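Local coordinates for protein ornithine cyclodeaminase (Methanococcus maripaludis S2, PDB 3C2Q) that catalyses the conversion of L-ornithine to L-proline with release of ammonia, using NAD(+) as cofactor, at residues K121-I126 and M276-S281; G137-G142 and M272-V277. All blocks are in the same frame, centred on the assembly; numbering follows the deposited sequence.

Both contacts lie in the Rossmann-fold region, and their centres are about 7 Å apart. Helix 112-133 comes first along the chain, strand 138-142 follows it, and strand 276-280 arrives more than 120 residues later. Interaction 1 sets the helix over one face of strand 276-280. Interaction 2 pairs that strand with 138-142 in the six-stranded parallel sheet. The two interactions share residues Met276 and Val277, but only Met276 makes contact in both. Ile126 CG2 also packs on Ile138 CG1 at 3.6 Å, joining the two contacts. Helix 112-133 therefore spans both neighbouring strands near the middle of the sheet. The NAD(+) residues inferred by similarity include Thr282, just beyond strand 276-280, and His285, close to Val141.

Interaction 1: residues K121-I126 and M276-S281; sequences KEMHEI and MVIMLS
This contact belongs to the helix layer over the parallel Rossmann sheet, where Met123 and Ile126 of helix 112-133 meet Met276 and Ile278 of strand 276-280. Both methionines are selenomethionines. Met276 takes the largest share. Its chain runs straight out from the strand, with CG opposite the backbone N (chi1 179°), which carries SE to the helix. There SE lies 4.0 Å from Met123 CG and also touches the CD1 end of Ile126. The same Ile126 CD1 rests against Met276 CB at 3.7 Å, so the tip of the isoleucine touches the methionine at both CB and SE. Met123 and Ile126 each cross the Met276 chain at about a right angle.

In the fold, the axis of 121-126 passes 10.8 Å from that of 276-280, with 137° between their N-to-C directions. The strand is one of the inner strands of the sheet. Two residues further along the strand, Ile278 CD1 meets Met123 SE at 3.8 Å. Met123 reaches it with CG beside the backbone N (chi1 -67°) and chi2 extended. Met123 also touches Leu334 and Leu338 of helix 327-342, and Ile138 of the adjacent strand.

At the edge of this apolar patch, Glu122 OE1 comes to 4.0 Å from Met276 CE. Glu122 OE1 forms a salt bridge with Lys298 NZ of strand 298-303.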
loop_
_atom_site.group_PDB
_atom_site.type_symbol
_atom_site.label_atom_id
_atom_site.label_comp_id
_atom_site.label_asym_id
_atom_site.label_seq_id
_atom_site.Cartn_x
_atom_site.Cartn_y
_atom_site.Cartn_z
ATOM N N LYS B 121 14.447 -24.728 -0.116
ATOM C CA LYS B 121 14.940 -25.887 -0.881
ATOM C C LYS B 121 15.912 -25.433 -1.983
ATOM O O LYS B 121 16.995 -26.029 -2.168
ATOM C CB LYS B 121 13.801 -26.669 -1.512
ATOM C CG LYS B 121 14.290 -27.917 -2.307
ATOM C CD LYS B 121 14.599 -29.077 -1.346
ATOM C CE LYS B 121 15.858 -29.877 -1.749
ATOM N NZ LYS B 121 16.454 -30.569 -0.541
ATOM N N GLU B 122 15.523 -24.395 -2.728
ATOM C CA GLU B 122 16.403 -23.858 -3.744
ATOM C C GLU B 122 17.718 -23.292 -3.190
ATOM O O GLU B 122 18.790 -23.542 -3.766
ATOM C CB GLU B 122 15.676 -22.844 -4.626
ATOM C CG GLU B 122 16.229 -22.842 -6.033
ATOM C CD GLU B 122 15.443 -21.970 -7.000
ATOM O OE1 GLU B 122 14.277 -21.585 -6.674
ATOM O OE2 GLU B 122 16.006 -21.678 -8.094
HETATM N N MSE B 123 17.668 -22.553 -2.080
HETATM C CA MSE B 123 18.890 -22.028 -1.475
HETATM C C MSE B 123 19.822 -23.186 -1.023
HETATM O O MSE B 123 21.041 -23.105 -1.136
HETATM C CB MSE B 123 18.571 -21.157 -0.262
HETATM C CG MSE B 123 17.843 -19.843 -0.605
HETATM SE SE MSE B 123 17.407 -18.927 1.065
HETATM C CE MSE B 123 19.166 -18.502 1.782
ATOM N N HIS B 124 19.223 -24.245 -0.497
ATOM C CA HIS B 124 19.994 -25.410 -0.049
ATOM C C HIS B 124 20.690 -26.076 -1.242
ATOM O O HIS B 124 21.882 -26.350 -1.194
ATOM C CB HIS B 124 19.094 -26.389 0.693
ATOM C CG HIS B 124 19.837 -27.541 1.293
ATOM N ND1 HIS B 124 20.365 -27.504 2.565
ATOM C CD2 HIS B 124 20.148 -28.757 0.787
ATOM C CE1 HIS B 124 20.959 -28.653 2.824
ATOM N NE2 HIS B 124 20.838 -29.432 1.762
ATOM N N GLU B 125 19.947 -26.286 -2.321
ATOM C CA GLU B 125 20.502 -26.843 -3.549
ATOM C C GLU B 125 21.621 -25.969 -4.105
ATOM O O GLU B 125 22.684 -26.473 -4.497
ATOM C CB GLU B 125 19.407 -26.976 -4.605
ATOM C CG GLU B 125 18.381 -28.034 -4.299
ATOM C CD GLU B 125 17.207 -28.009 -5.287
ATOM O OE1 GLU B 125 16.964 -26.965 -5.953
ATOM O OE2 GLU B 125 16.500 -29.036 -5.386
ATOM N N ILE B 126 21.384 -24.656 -4.150
ATOM C CA ILE B 126 22.375 -23.722 -4.660
ATOM C C ILE B 126 23.645 -23.683 -3.789
ATOM O O ILE B 126 24.766 -23.652 -4.326
ATOM C CB ILE B 126 21.754 -22.290 -4.901
ATOM C CG1 ILE B 126 20.834 -22.308 -6.130
ATOM C CG2 ILE B 126 22.848 -21.221 -5.016
ATOM C CD1 ILE B 126 19.813 -21.133 -6.205
HETATM N N MSE B 276 21.334 -17.018 -7.822
HETATM C CA MSE B 276 20.102 -16.466 -7.231
HETATM C C MSE B 276 20.380 -15.141 -6.545
HETATM O O MSE B 276 21.432 -14.959 -5.920
HETATM C CB MSE B 276 19.499 -17.442 -6.217
HETATM C CG MSE B 276 18.204 -16.944 -5.514
HETATM SE SE MSE B 276 17.573 -18.389 -4.292
HETATM C CE MSE B 276 15.667 -18.407 -4.655
ATOM N N VAL B 277 19.423 -14.219 -6.642
ATOM C CA VAL B 277 19.531 -12.949 -5.937
ATOM C C VAL B 277 18.245 -12.780 -5.138
ATOM O O VAL B 277 17.159 -12.926 -5.691
ATOM C CB VAL B 277 19.702 -11.766 -6.876
ATOM C CG1 VAL B 277 19.657 -10.431 -6.046
ATOM C CG2 VAL B 277 21.038 -11.886 -7.660
ATOM N N ILE B 278 18.373 -12.583 -3.834
ATOM C CA ILE B 278 17.211 -12.365 -2.978
ATOM C C ILE B 278 17.235 -10.915 -2.495
ATOM O O ILE B 278 18.203 -10.482 -1.864
ATOM C CB ILE B 278 17.179 -13.297 -1.756
ATOM C CG1 ILE B 278 17.195 -14.760 -2.201
ATOM C CG2 ILE B 278 15.900 -12.996 -0.917
ATOM C CD1 ILE B 278 17.265 -15.789 -1.079
HETATM N N MSE B 279 16.180 -10.171 -2.811
HETATM C CA MSE B 279 16.118 -8.745 -2.505
HETATM C C MSE B 279 15.188 -8.588 -1.323
HETATM O O MSE B 279 14.063 -9.098 -1.381
HETATM C CB MSE B 279 15.536 -7.976 -3.692
HETATM C CG MSE B 279 16.396 -8.090 -4.941
HETATM SE SE MSE B 279 15.240 -7.811 -6.512
HETATM C CE MSE B 279 16.759 -7.830 -7.802
ATOM N N LEU B 280 15.653 -7.916 -0.254
ATOM C CA LEU B 280 14.910 -7.877 1.019
ATOM C C LEU B 280 14.617 -6.433 1.441
ATOM O O LEU B 280 15.516 -5.718 1.888
ATOM C CB LEU B 280 15.706 -8.567 2.142
ATOM C CG LEU B 280 16.134 -10.034 1.943
ATOM C CD1 LEU B 280 17.183 -10.511 2.961
ATOM C CD2 LEU B 280 14.856 -10.868 2.035
ATOM N N SER B 281 13.362 -6.005 1.274
ATOM C CA SER B 281 12.920 -4.705 1.791
ATOM C C SER B 281 13.777 -3.498 1.365
ATOM O O SER B 281 14.269 -2.725 2.213
ATOM C CB SER B 281 12.858 -4.771 3.331
ATOM O OG SER B 281 12.000 -3.757 3.786
#

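Interaction 2: residues G137-G142 and M272-V277; sequences GIAIVG and MDKKMV
Gly137 O receives two backbone N-H groups where strands 138-142 and 276-280 begin to pair in the parallel sheet. Lys275 N donates at 2.8 Å and Met276 N at 3.3 Å, both bonds bent and both tilted from the carbonyl plane. Two residues on, Ala139 N gives a straighter bond to Met276 O, 3.0 Å long with 161° at the hydrogen. Met276 O also takes a CA-H contact from Ile138 CA at 3.3 Å. The Ala139 carbonyl receives a similar one from Val277 CA. Ile138 N is bonded by Gln165 OE1. Gly137 has a positive phi, at which a side chain would collide with the preceding carbonyl.

Lys274 lies over the start of strand 138-142. Its CG lies against Ala139 CB at 3.9 Å, and the bend at chi2 (-67°) brings CD near the Gly137 carbonyl. Its NZ bonds to Thr270 O and forms a salt bridge with Asp273 OD1 at 3.0 Å. With an alanine here, the Ala139 methyl is likely to lose its cover, and Asp273 OD1 and Thr270 O their ammonium partner. On the same face, Val141 CG2 packs on Val277 CG1 at 3.7 Å, while Val141 also touches His285, an NAD(+) residue by similarity.

The cross-strand hydrogen bonds are all main-chain, and the lysine's charge is directed to its own loop and the preceding helix end, not to strand 138-142.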
loop_
_atom_site.group_PDB
_atom_site.type_symbol
_atom_site.label_atom_id
_atom_site.label_comp_id
_atom_site.label_asym_id
_atom_site.label_seq_id
_atom_site.Cartn_x
_atom_site.Cartn_y
_atom_site.Cartn_z
ATOM N N GLY B 137 26.167 -19.463 -6.545
ATOM C CA GLY B 137 25.891 -18.978 -5.221
ATOM C C GLY B 137 24.812 -17.899 -5.197
ATOM O O GLY B 137 24.109 -17.678 -6.174
ATOM N N ILE B 138 24.661 -17.272 -4.044
ATOM C CA ILE B 138 23.502 -16.414 -3.764
ATOM C C ILE B 138 24.001 -15.047 -3.350
ATOM O O ILE B 138 24.915 -14.942 -2.532
ATOM C CB ILE B 138 22.634 -16.994 -2.601
ATOM C CG1 ILE B 138 22.093 -18.379 -2.980
ATOM C CG2 ILE B 138 21.483 -15.975 -2.205
ATOM C CD1 ILE B 138 21.291 -19.115 -1.862
ATOM N N ALA B 139 23.396 -13.995 -3.905
ATOM C CA ALA B 139 23.623 -12.651 -3.380
ATOM C C ALA B 139 22.346 -12.136 -2.694
ATOM O O ALA B 139 21.223 -12.435 -3.140
ATOM C CB ALA B 139 24.042 -11.681 -4.502
ATOM N N ILE B 140 22.541 -11.362 -1.633
ATOM C CA ILE B 140 21.442 -10.678 -0.923
ATOM C C ILE B 140 21.538 -9.212 -1.206
ATOM O O ILE B 140 22.633 -8.602 -1.135
ATOM C CB ILE B 140 21.528 -10.868 0.633
ATOM C CG1 ILE B 140 21.428 -12.347 1.030
ATOM C CG2 ILE B 140 20.490 -9.993 1.386
ATOM C CD1 ILE B 140 20.153 -13.093 0.573
ATOM N N VAL B 141 20.389 -8.625 -1.501
ATOM C CA VAL B 141 20.293 -7.192 -1.642
ATOM C C VAL B 141 19.375 -6.770 -0.496
ATOM O O VAL B 141 18.272 -7.310 -0.370
ATOM C CB VAL B 141 19.677 -6.838 -3.040
ATOM C CG1 VAL B 141 19.501 -5.370 -3.207
ATOM C CG2 VAL B 141 20.566 -7.377 -4.182
ATOM N N GLY B 142 19.798 -5.825 0.343
ATOM C CA GLY B 142 19.002 -5.585 1.545
ATOM C C GLY B 142 18.898 -4.147 2.000
ATOM O O GLY B 142 19.816 -3.345 1.756
HETATM N N MSE B 272 26.485 -10.596 -11.388
HETATM C CA MSE B 272 26.212 -11.155 -12.707
HETATM C C MSE B 272 26.585 -12.641 -12.836
HETATM O O MSE B 272 26.138 -13.305 -13.771
HETATM C CB MSE B 272 26.838 -10.299 -13.814
HETATM C CG MSE B 272 28.319 -10.456 -13.914
HETATM SE SE MSE B 272 29.155 -9.105 -15.072
HETATM C CE MSE B 272 30.924 -9.929 -14.915
ATOM N N ASP B 273 27.364 -13.165 -11.888
ATOM C CA ASP B 273 27.717 -14.589 -11.900
ATOM C C ASP B 273 26.969 -15.451 -10.855
ATOM O O ASP B 273 27.253 -16.645 -10.691
ATOM C CB ASP B 273 29.235 -14.748 -11.746
ATOM C CG ASP B 273 29.759 -14.217 -10.405
ATOM O OD1 ASP B 273 29.032 -13.486 -9.678
ATOM O OD2 ASP B 273 30.929 -14.529 -10.071
ATOM N N LYS B 274 26.021 -14.843 -10.137
ATOM C CA LYS B 274 25.279 -15.559 -9.099
ATOM C C LYS B 274 24.200 -16.468 -9.708
ATOM O O LYS B 274 23.708 -16.222 -10.818
ATOM C CB LYS B 274 24.638 -14.536 -8.128
ATOM C CG LYS B 274 25.659 -13.647 -7.428
ATOM C CD LYS B 274 26.527 -14.497 -6.461
ATOM C CE LYS B 274 27.647 -13.663 -5.808
ATOM N NZ LYS B 274 28.800 -13.494 -6.737
ATOM N N LYS B 275 23.818 -17.505 -8.983
ATOM C CA LYS B 275 22.672 -18.342 -9.383
ATOM C C LYS B 275 21.311 -17.790 -8.899
ATOM O O LYS B 275 20.280 -18.073 -9.494
ATOM C CB LYS B 275 22.837 -19.763 -8.847
ATOM C CG LYS B 275 23.977 -20.543 -9.517
ATOM C CD LYS B 275 23.614 -20.951 -10.924
ATOM C CE LYS B 275 23.093 -22.392 -10.938
ATOM N NZ LYS B 275 24.191 -23.404 -11.218
HETATM N N MSE B 276 21.334 -17.018 -7.822
HETATM C CA MSE B 276 20.102 -16.466 -7.231
HETATM C C MSE B 276 20.380 -15.141 -6.545
HETATM O O MSE B 276 21.432 -14.959 -5.920
HETATM C CB MSE B 276 19.499 -17.442 -6.217
HETATM C CG MSE B 276 18.204 -16.944 -5.514
HETATM SE SE MSE B 276 17.573 -18.389 -4.292
HETATM C CE MSE B 276 15.667 -18.407 -4.655
ATOM N N VAL B 277 19.423 -14.219 -6.642
ATOM C CA VAL B 277 19.531 -12.949 -5.937
ATOM C C VAL B 277 18.245 -12.780 -5.138
ATOM O O VAL B 277 17.159 -12.926 -5.691
ATOM C CB VAL B 277 19.702 -11.766 -6.876
ATOM C CG1 VAL B 277 19.657 -10.431 -6.046
ATOM C CG2 VAL B 277 21.038 -11.886 -7.660
#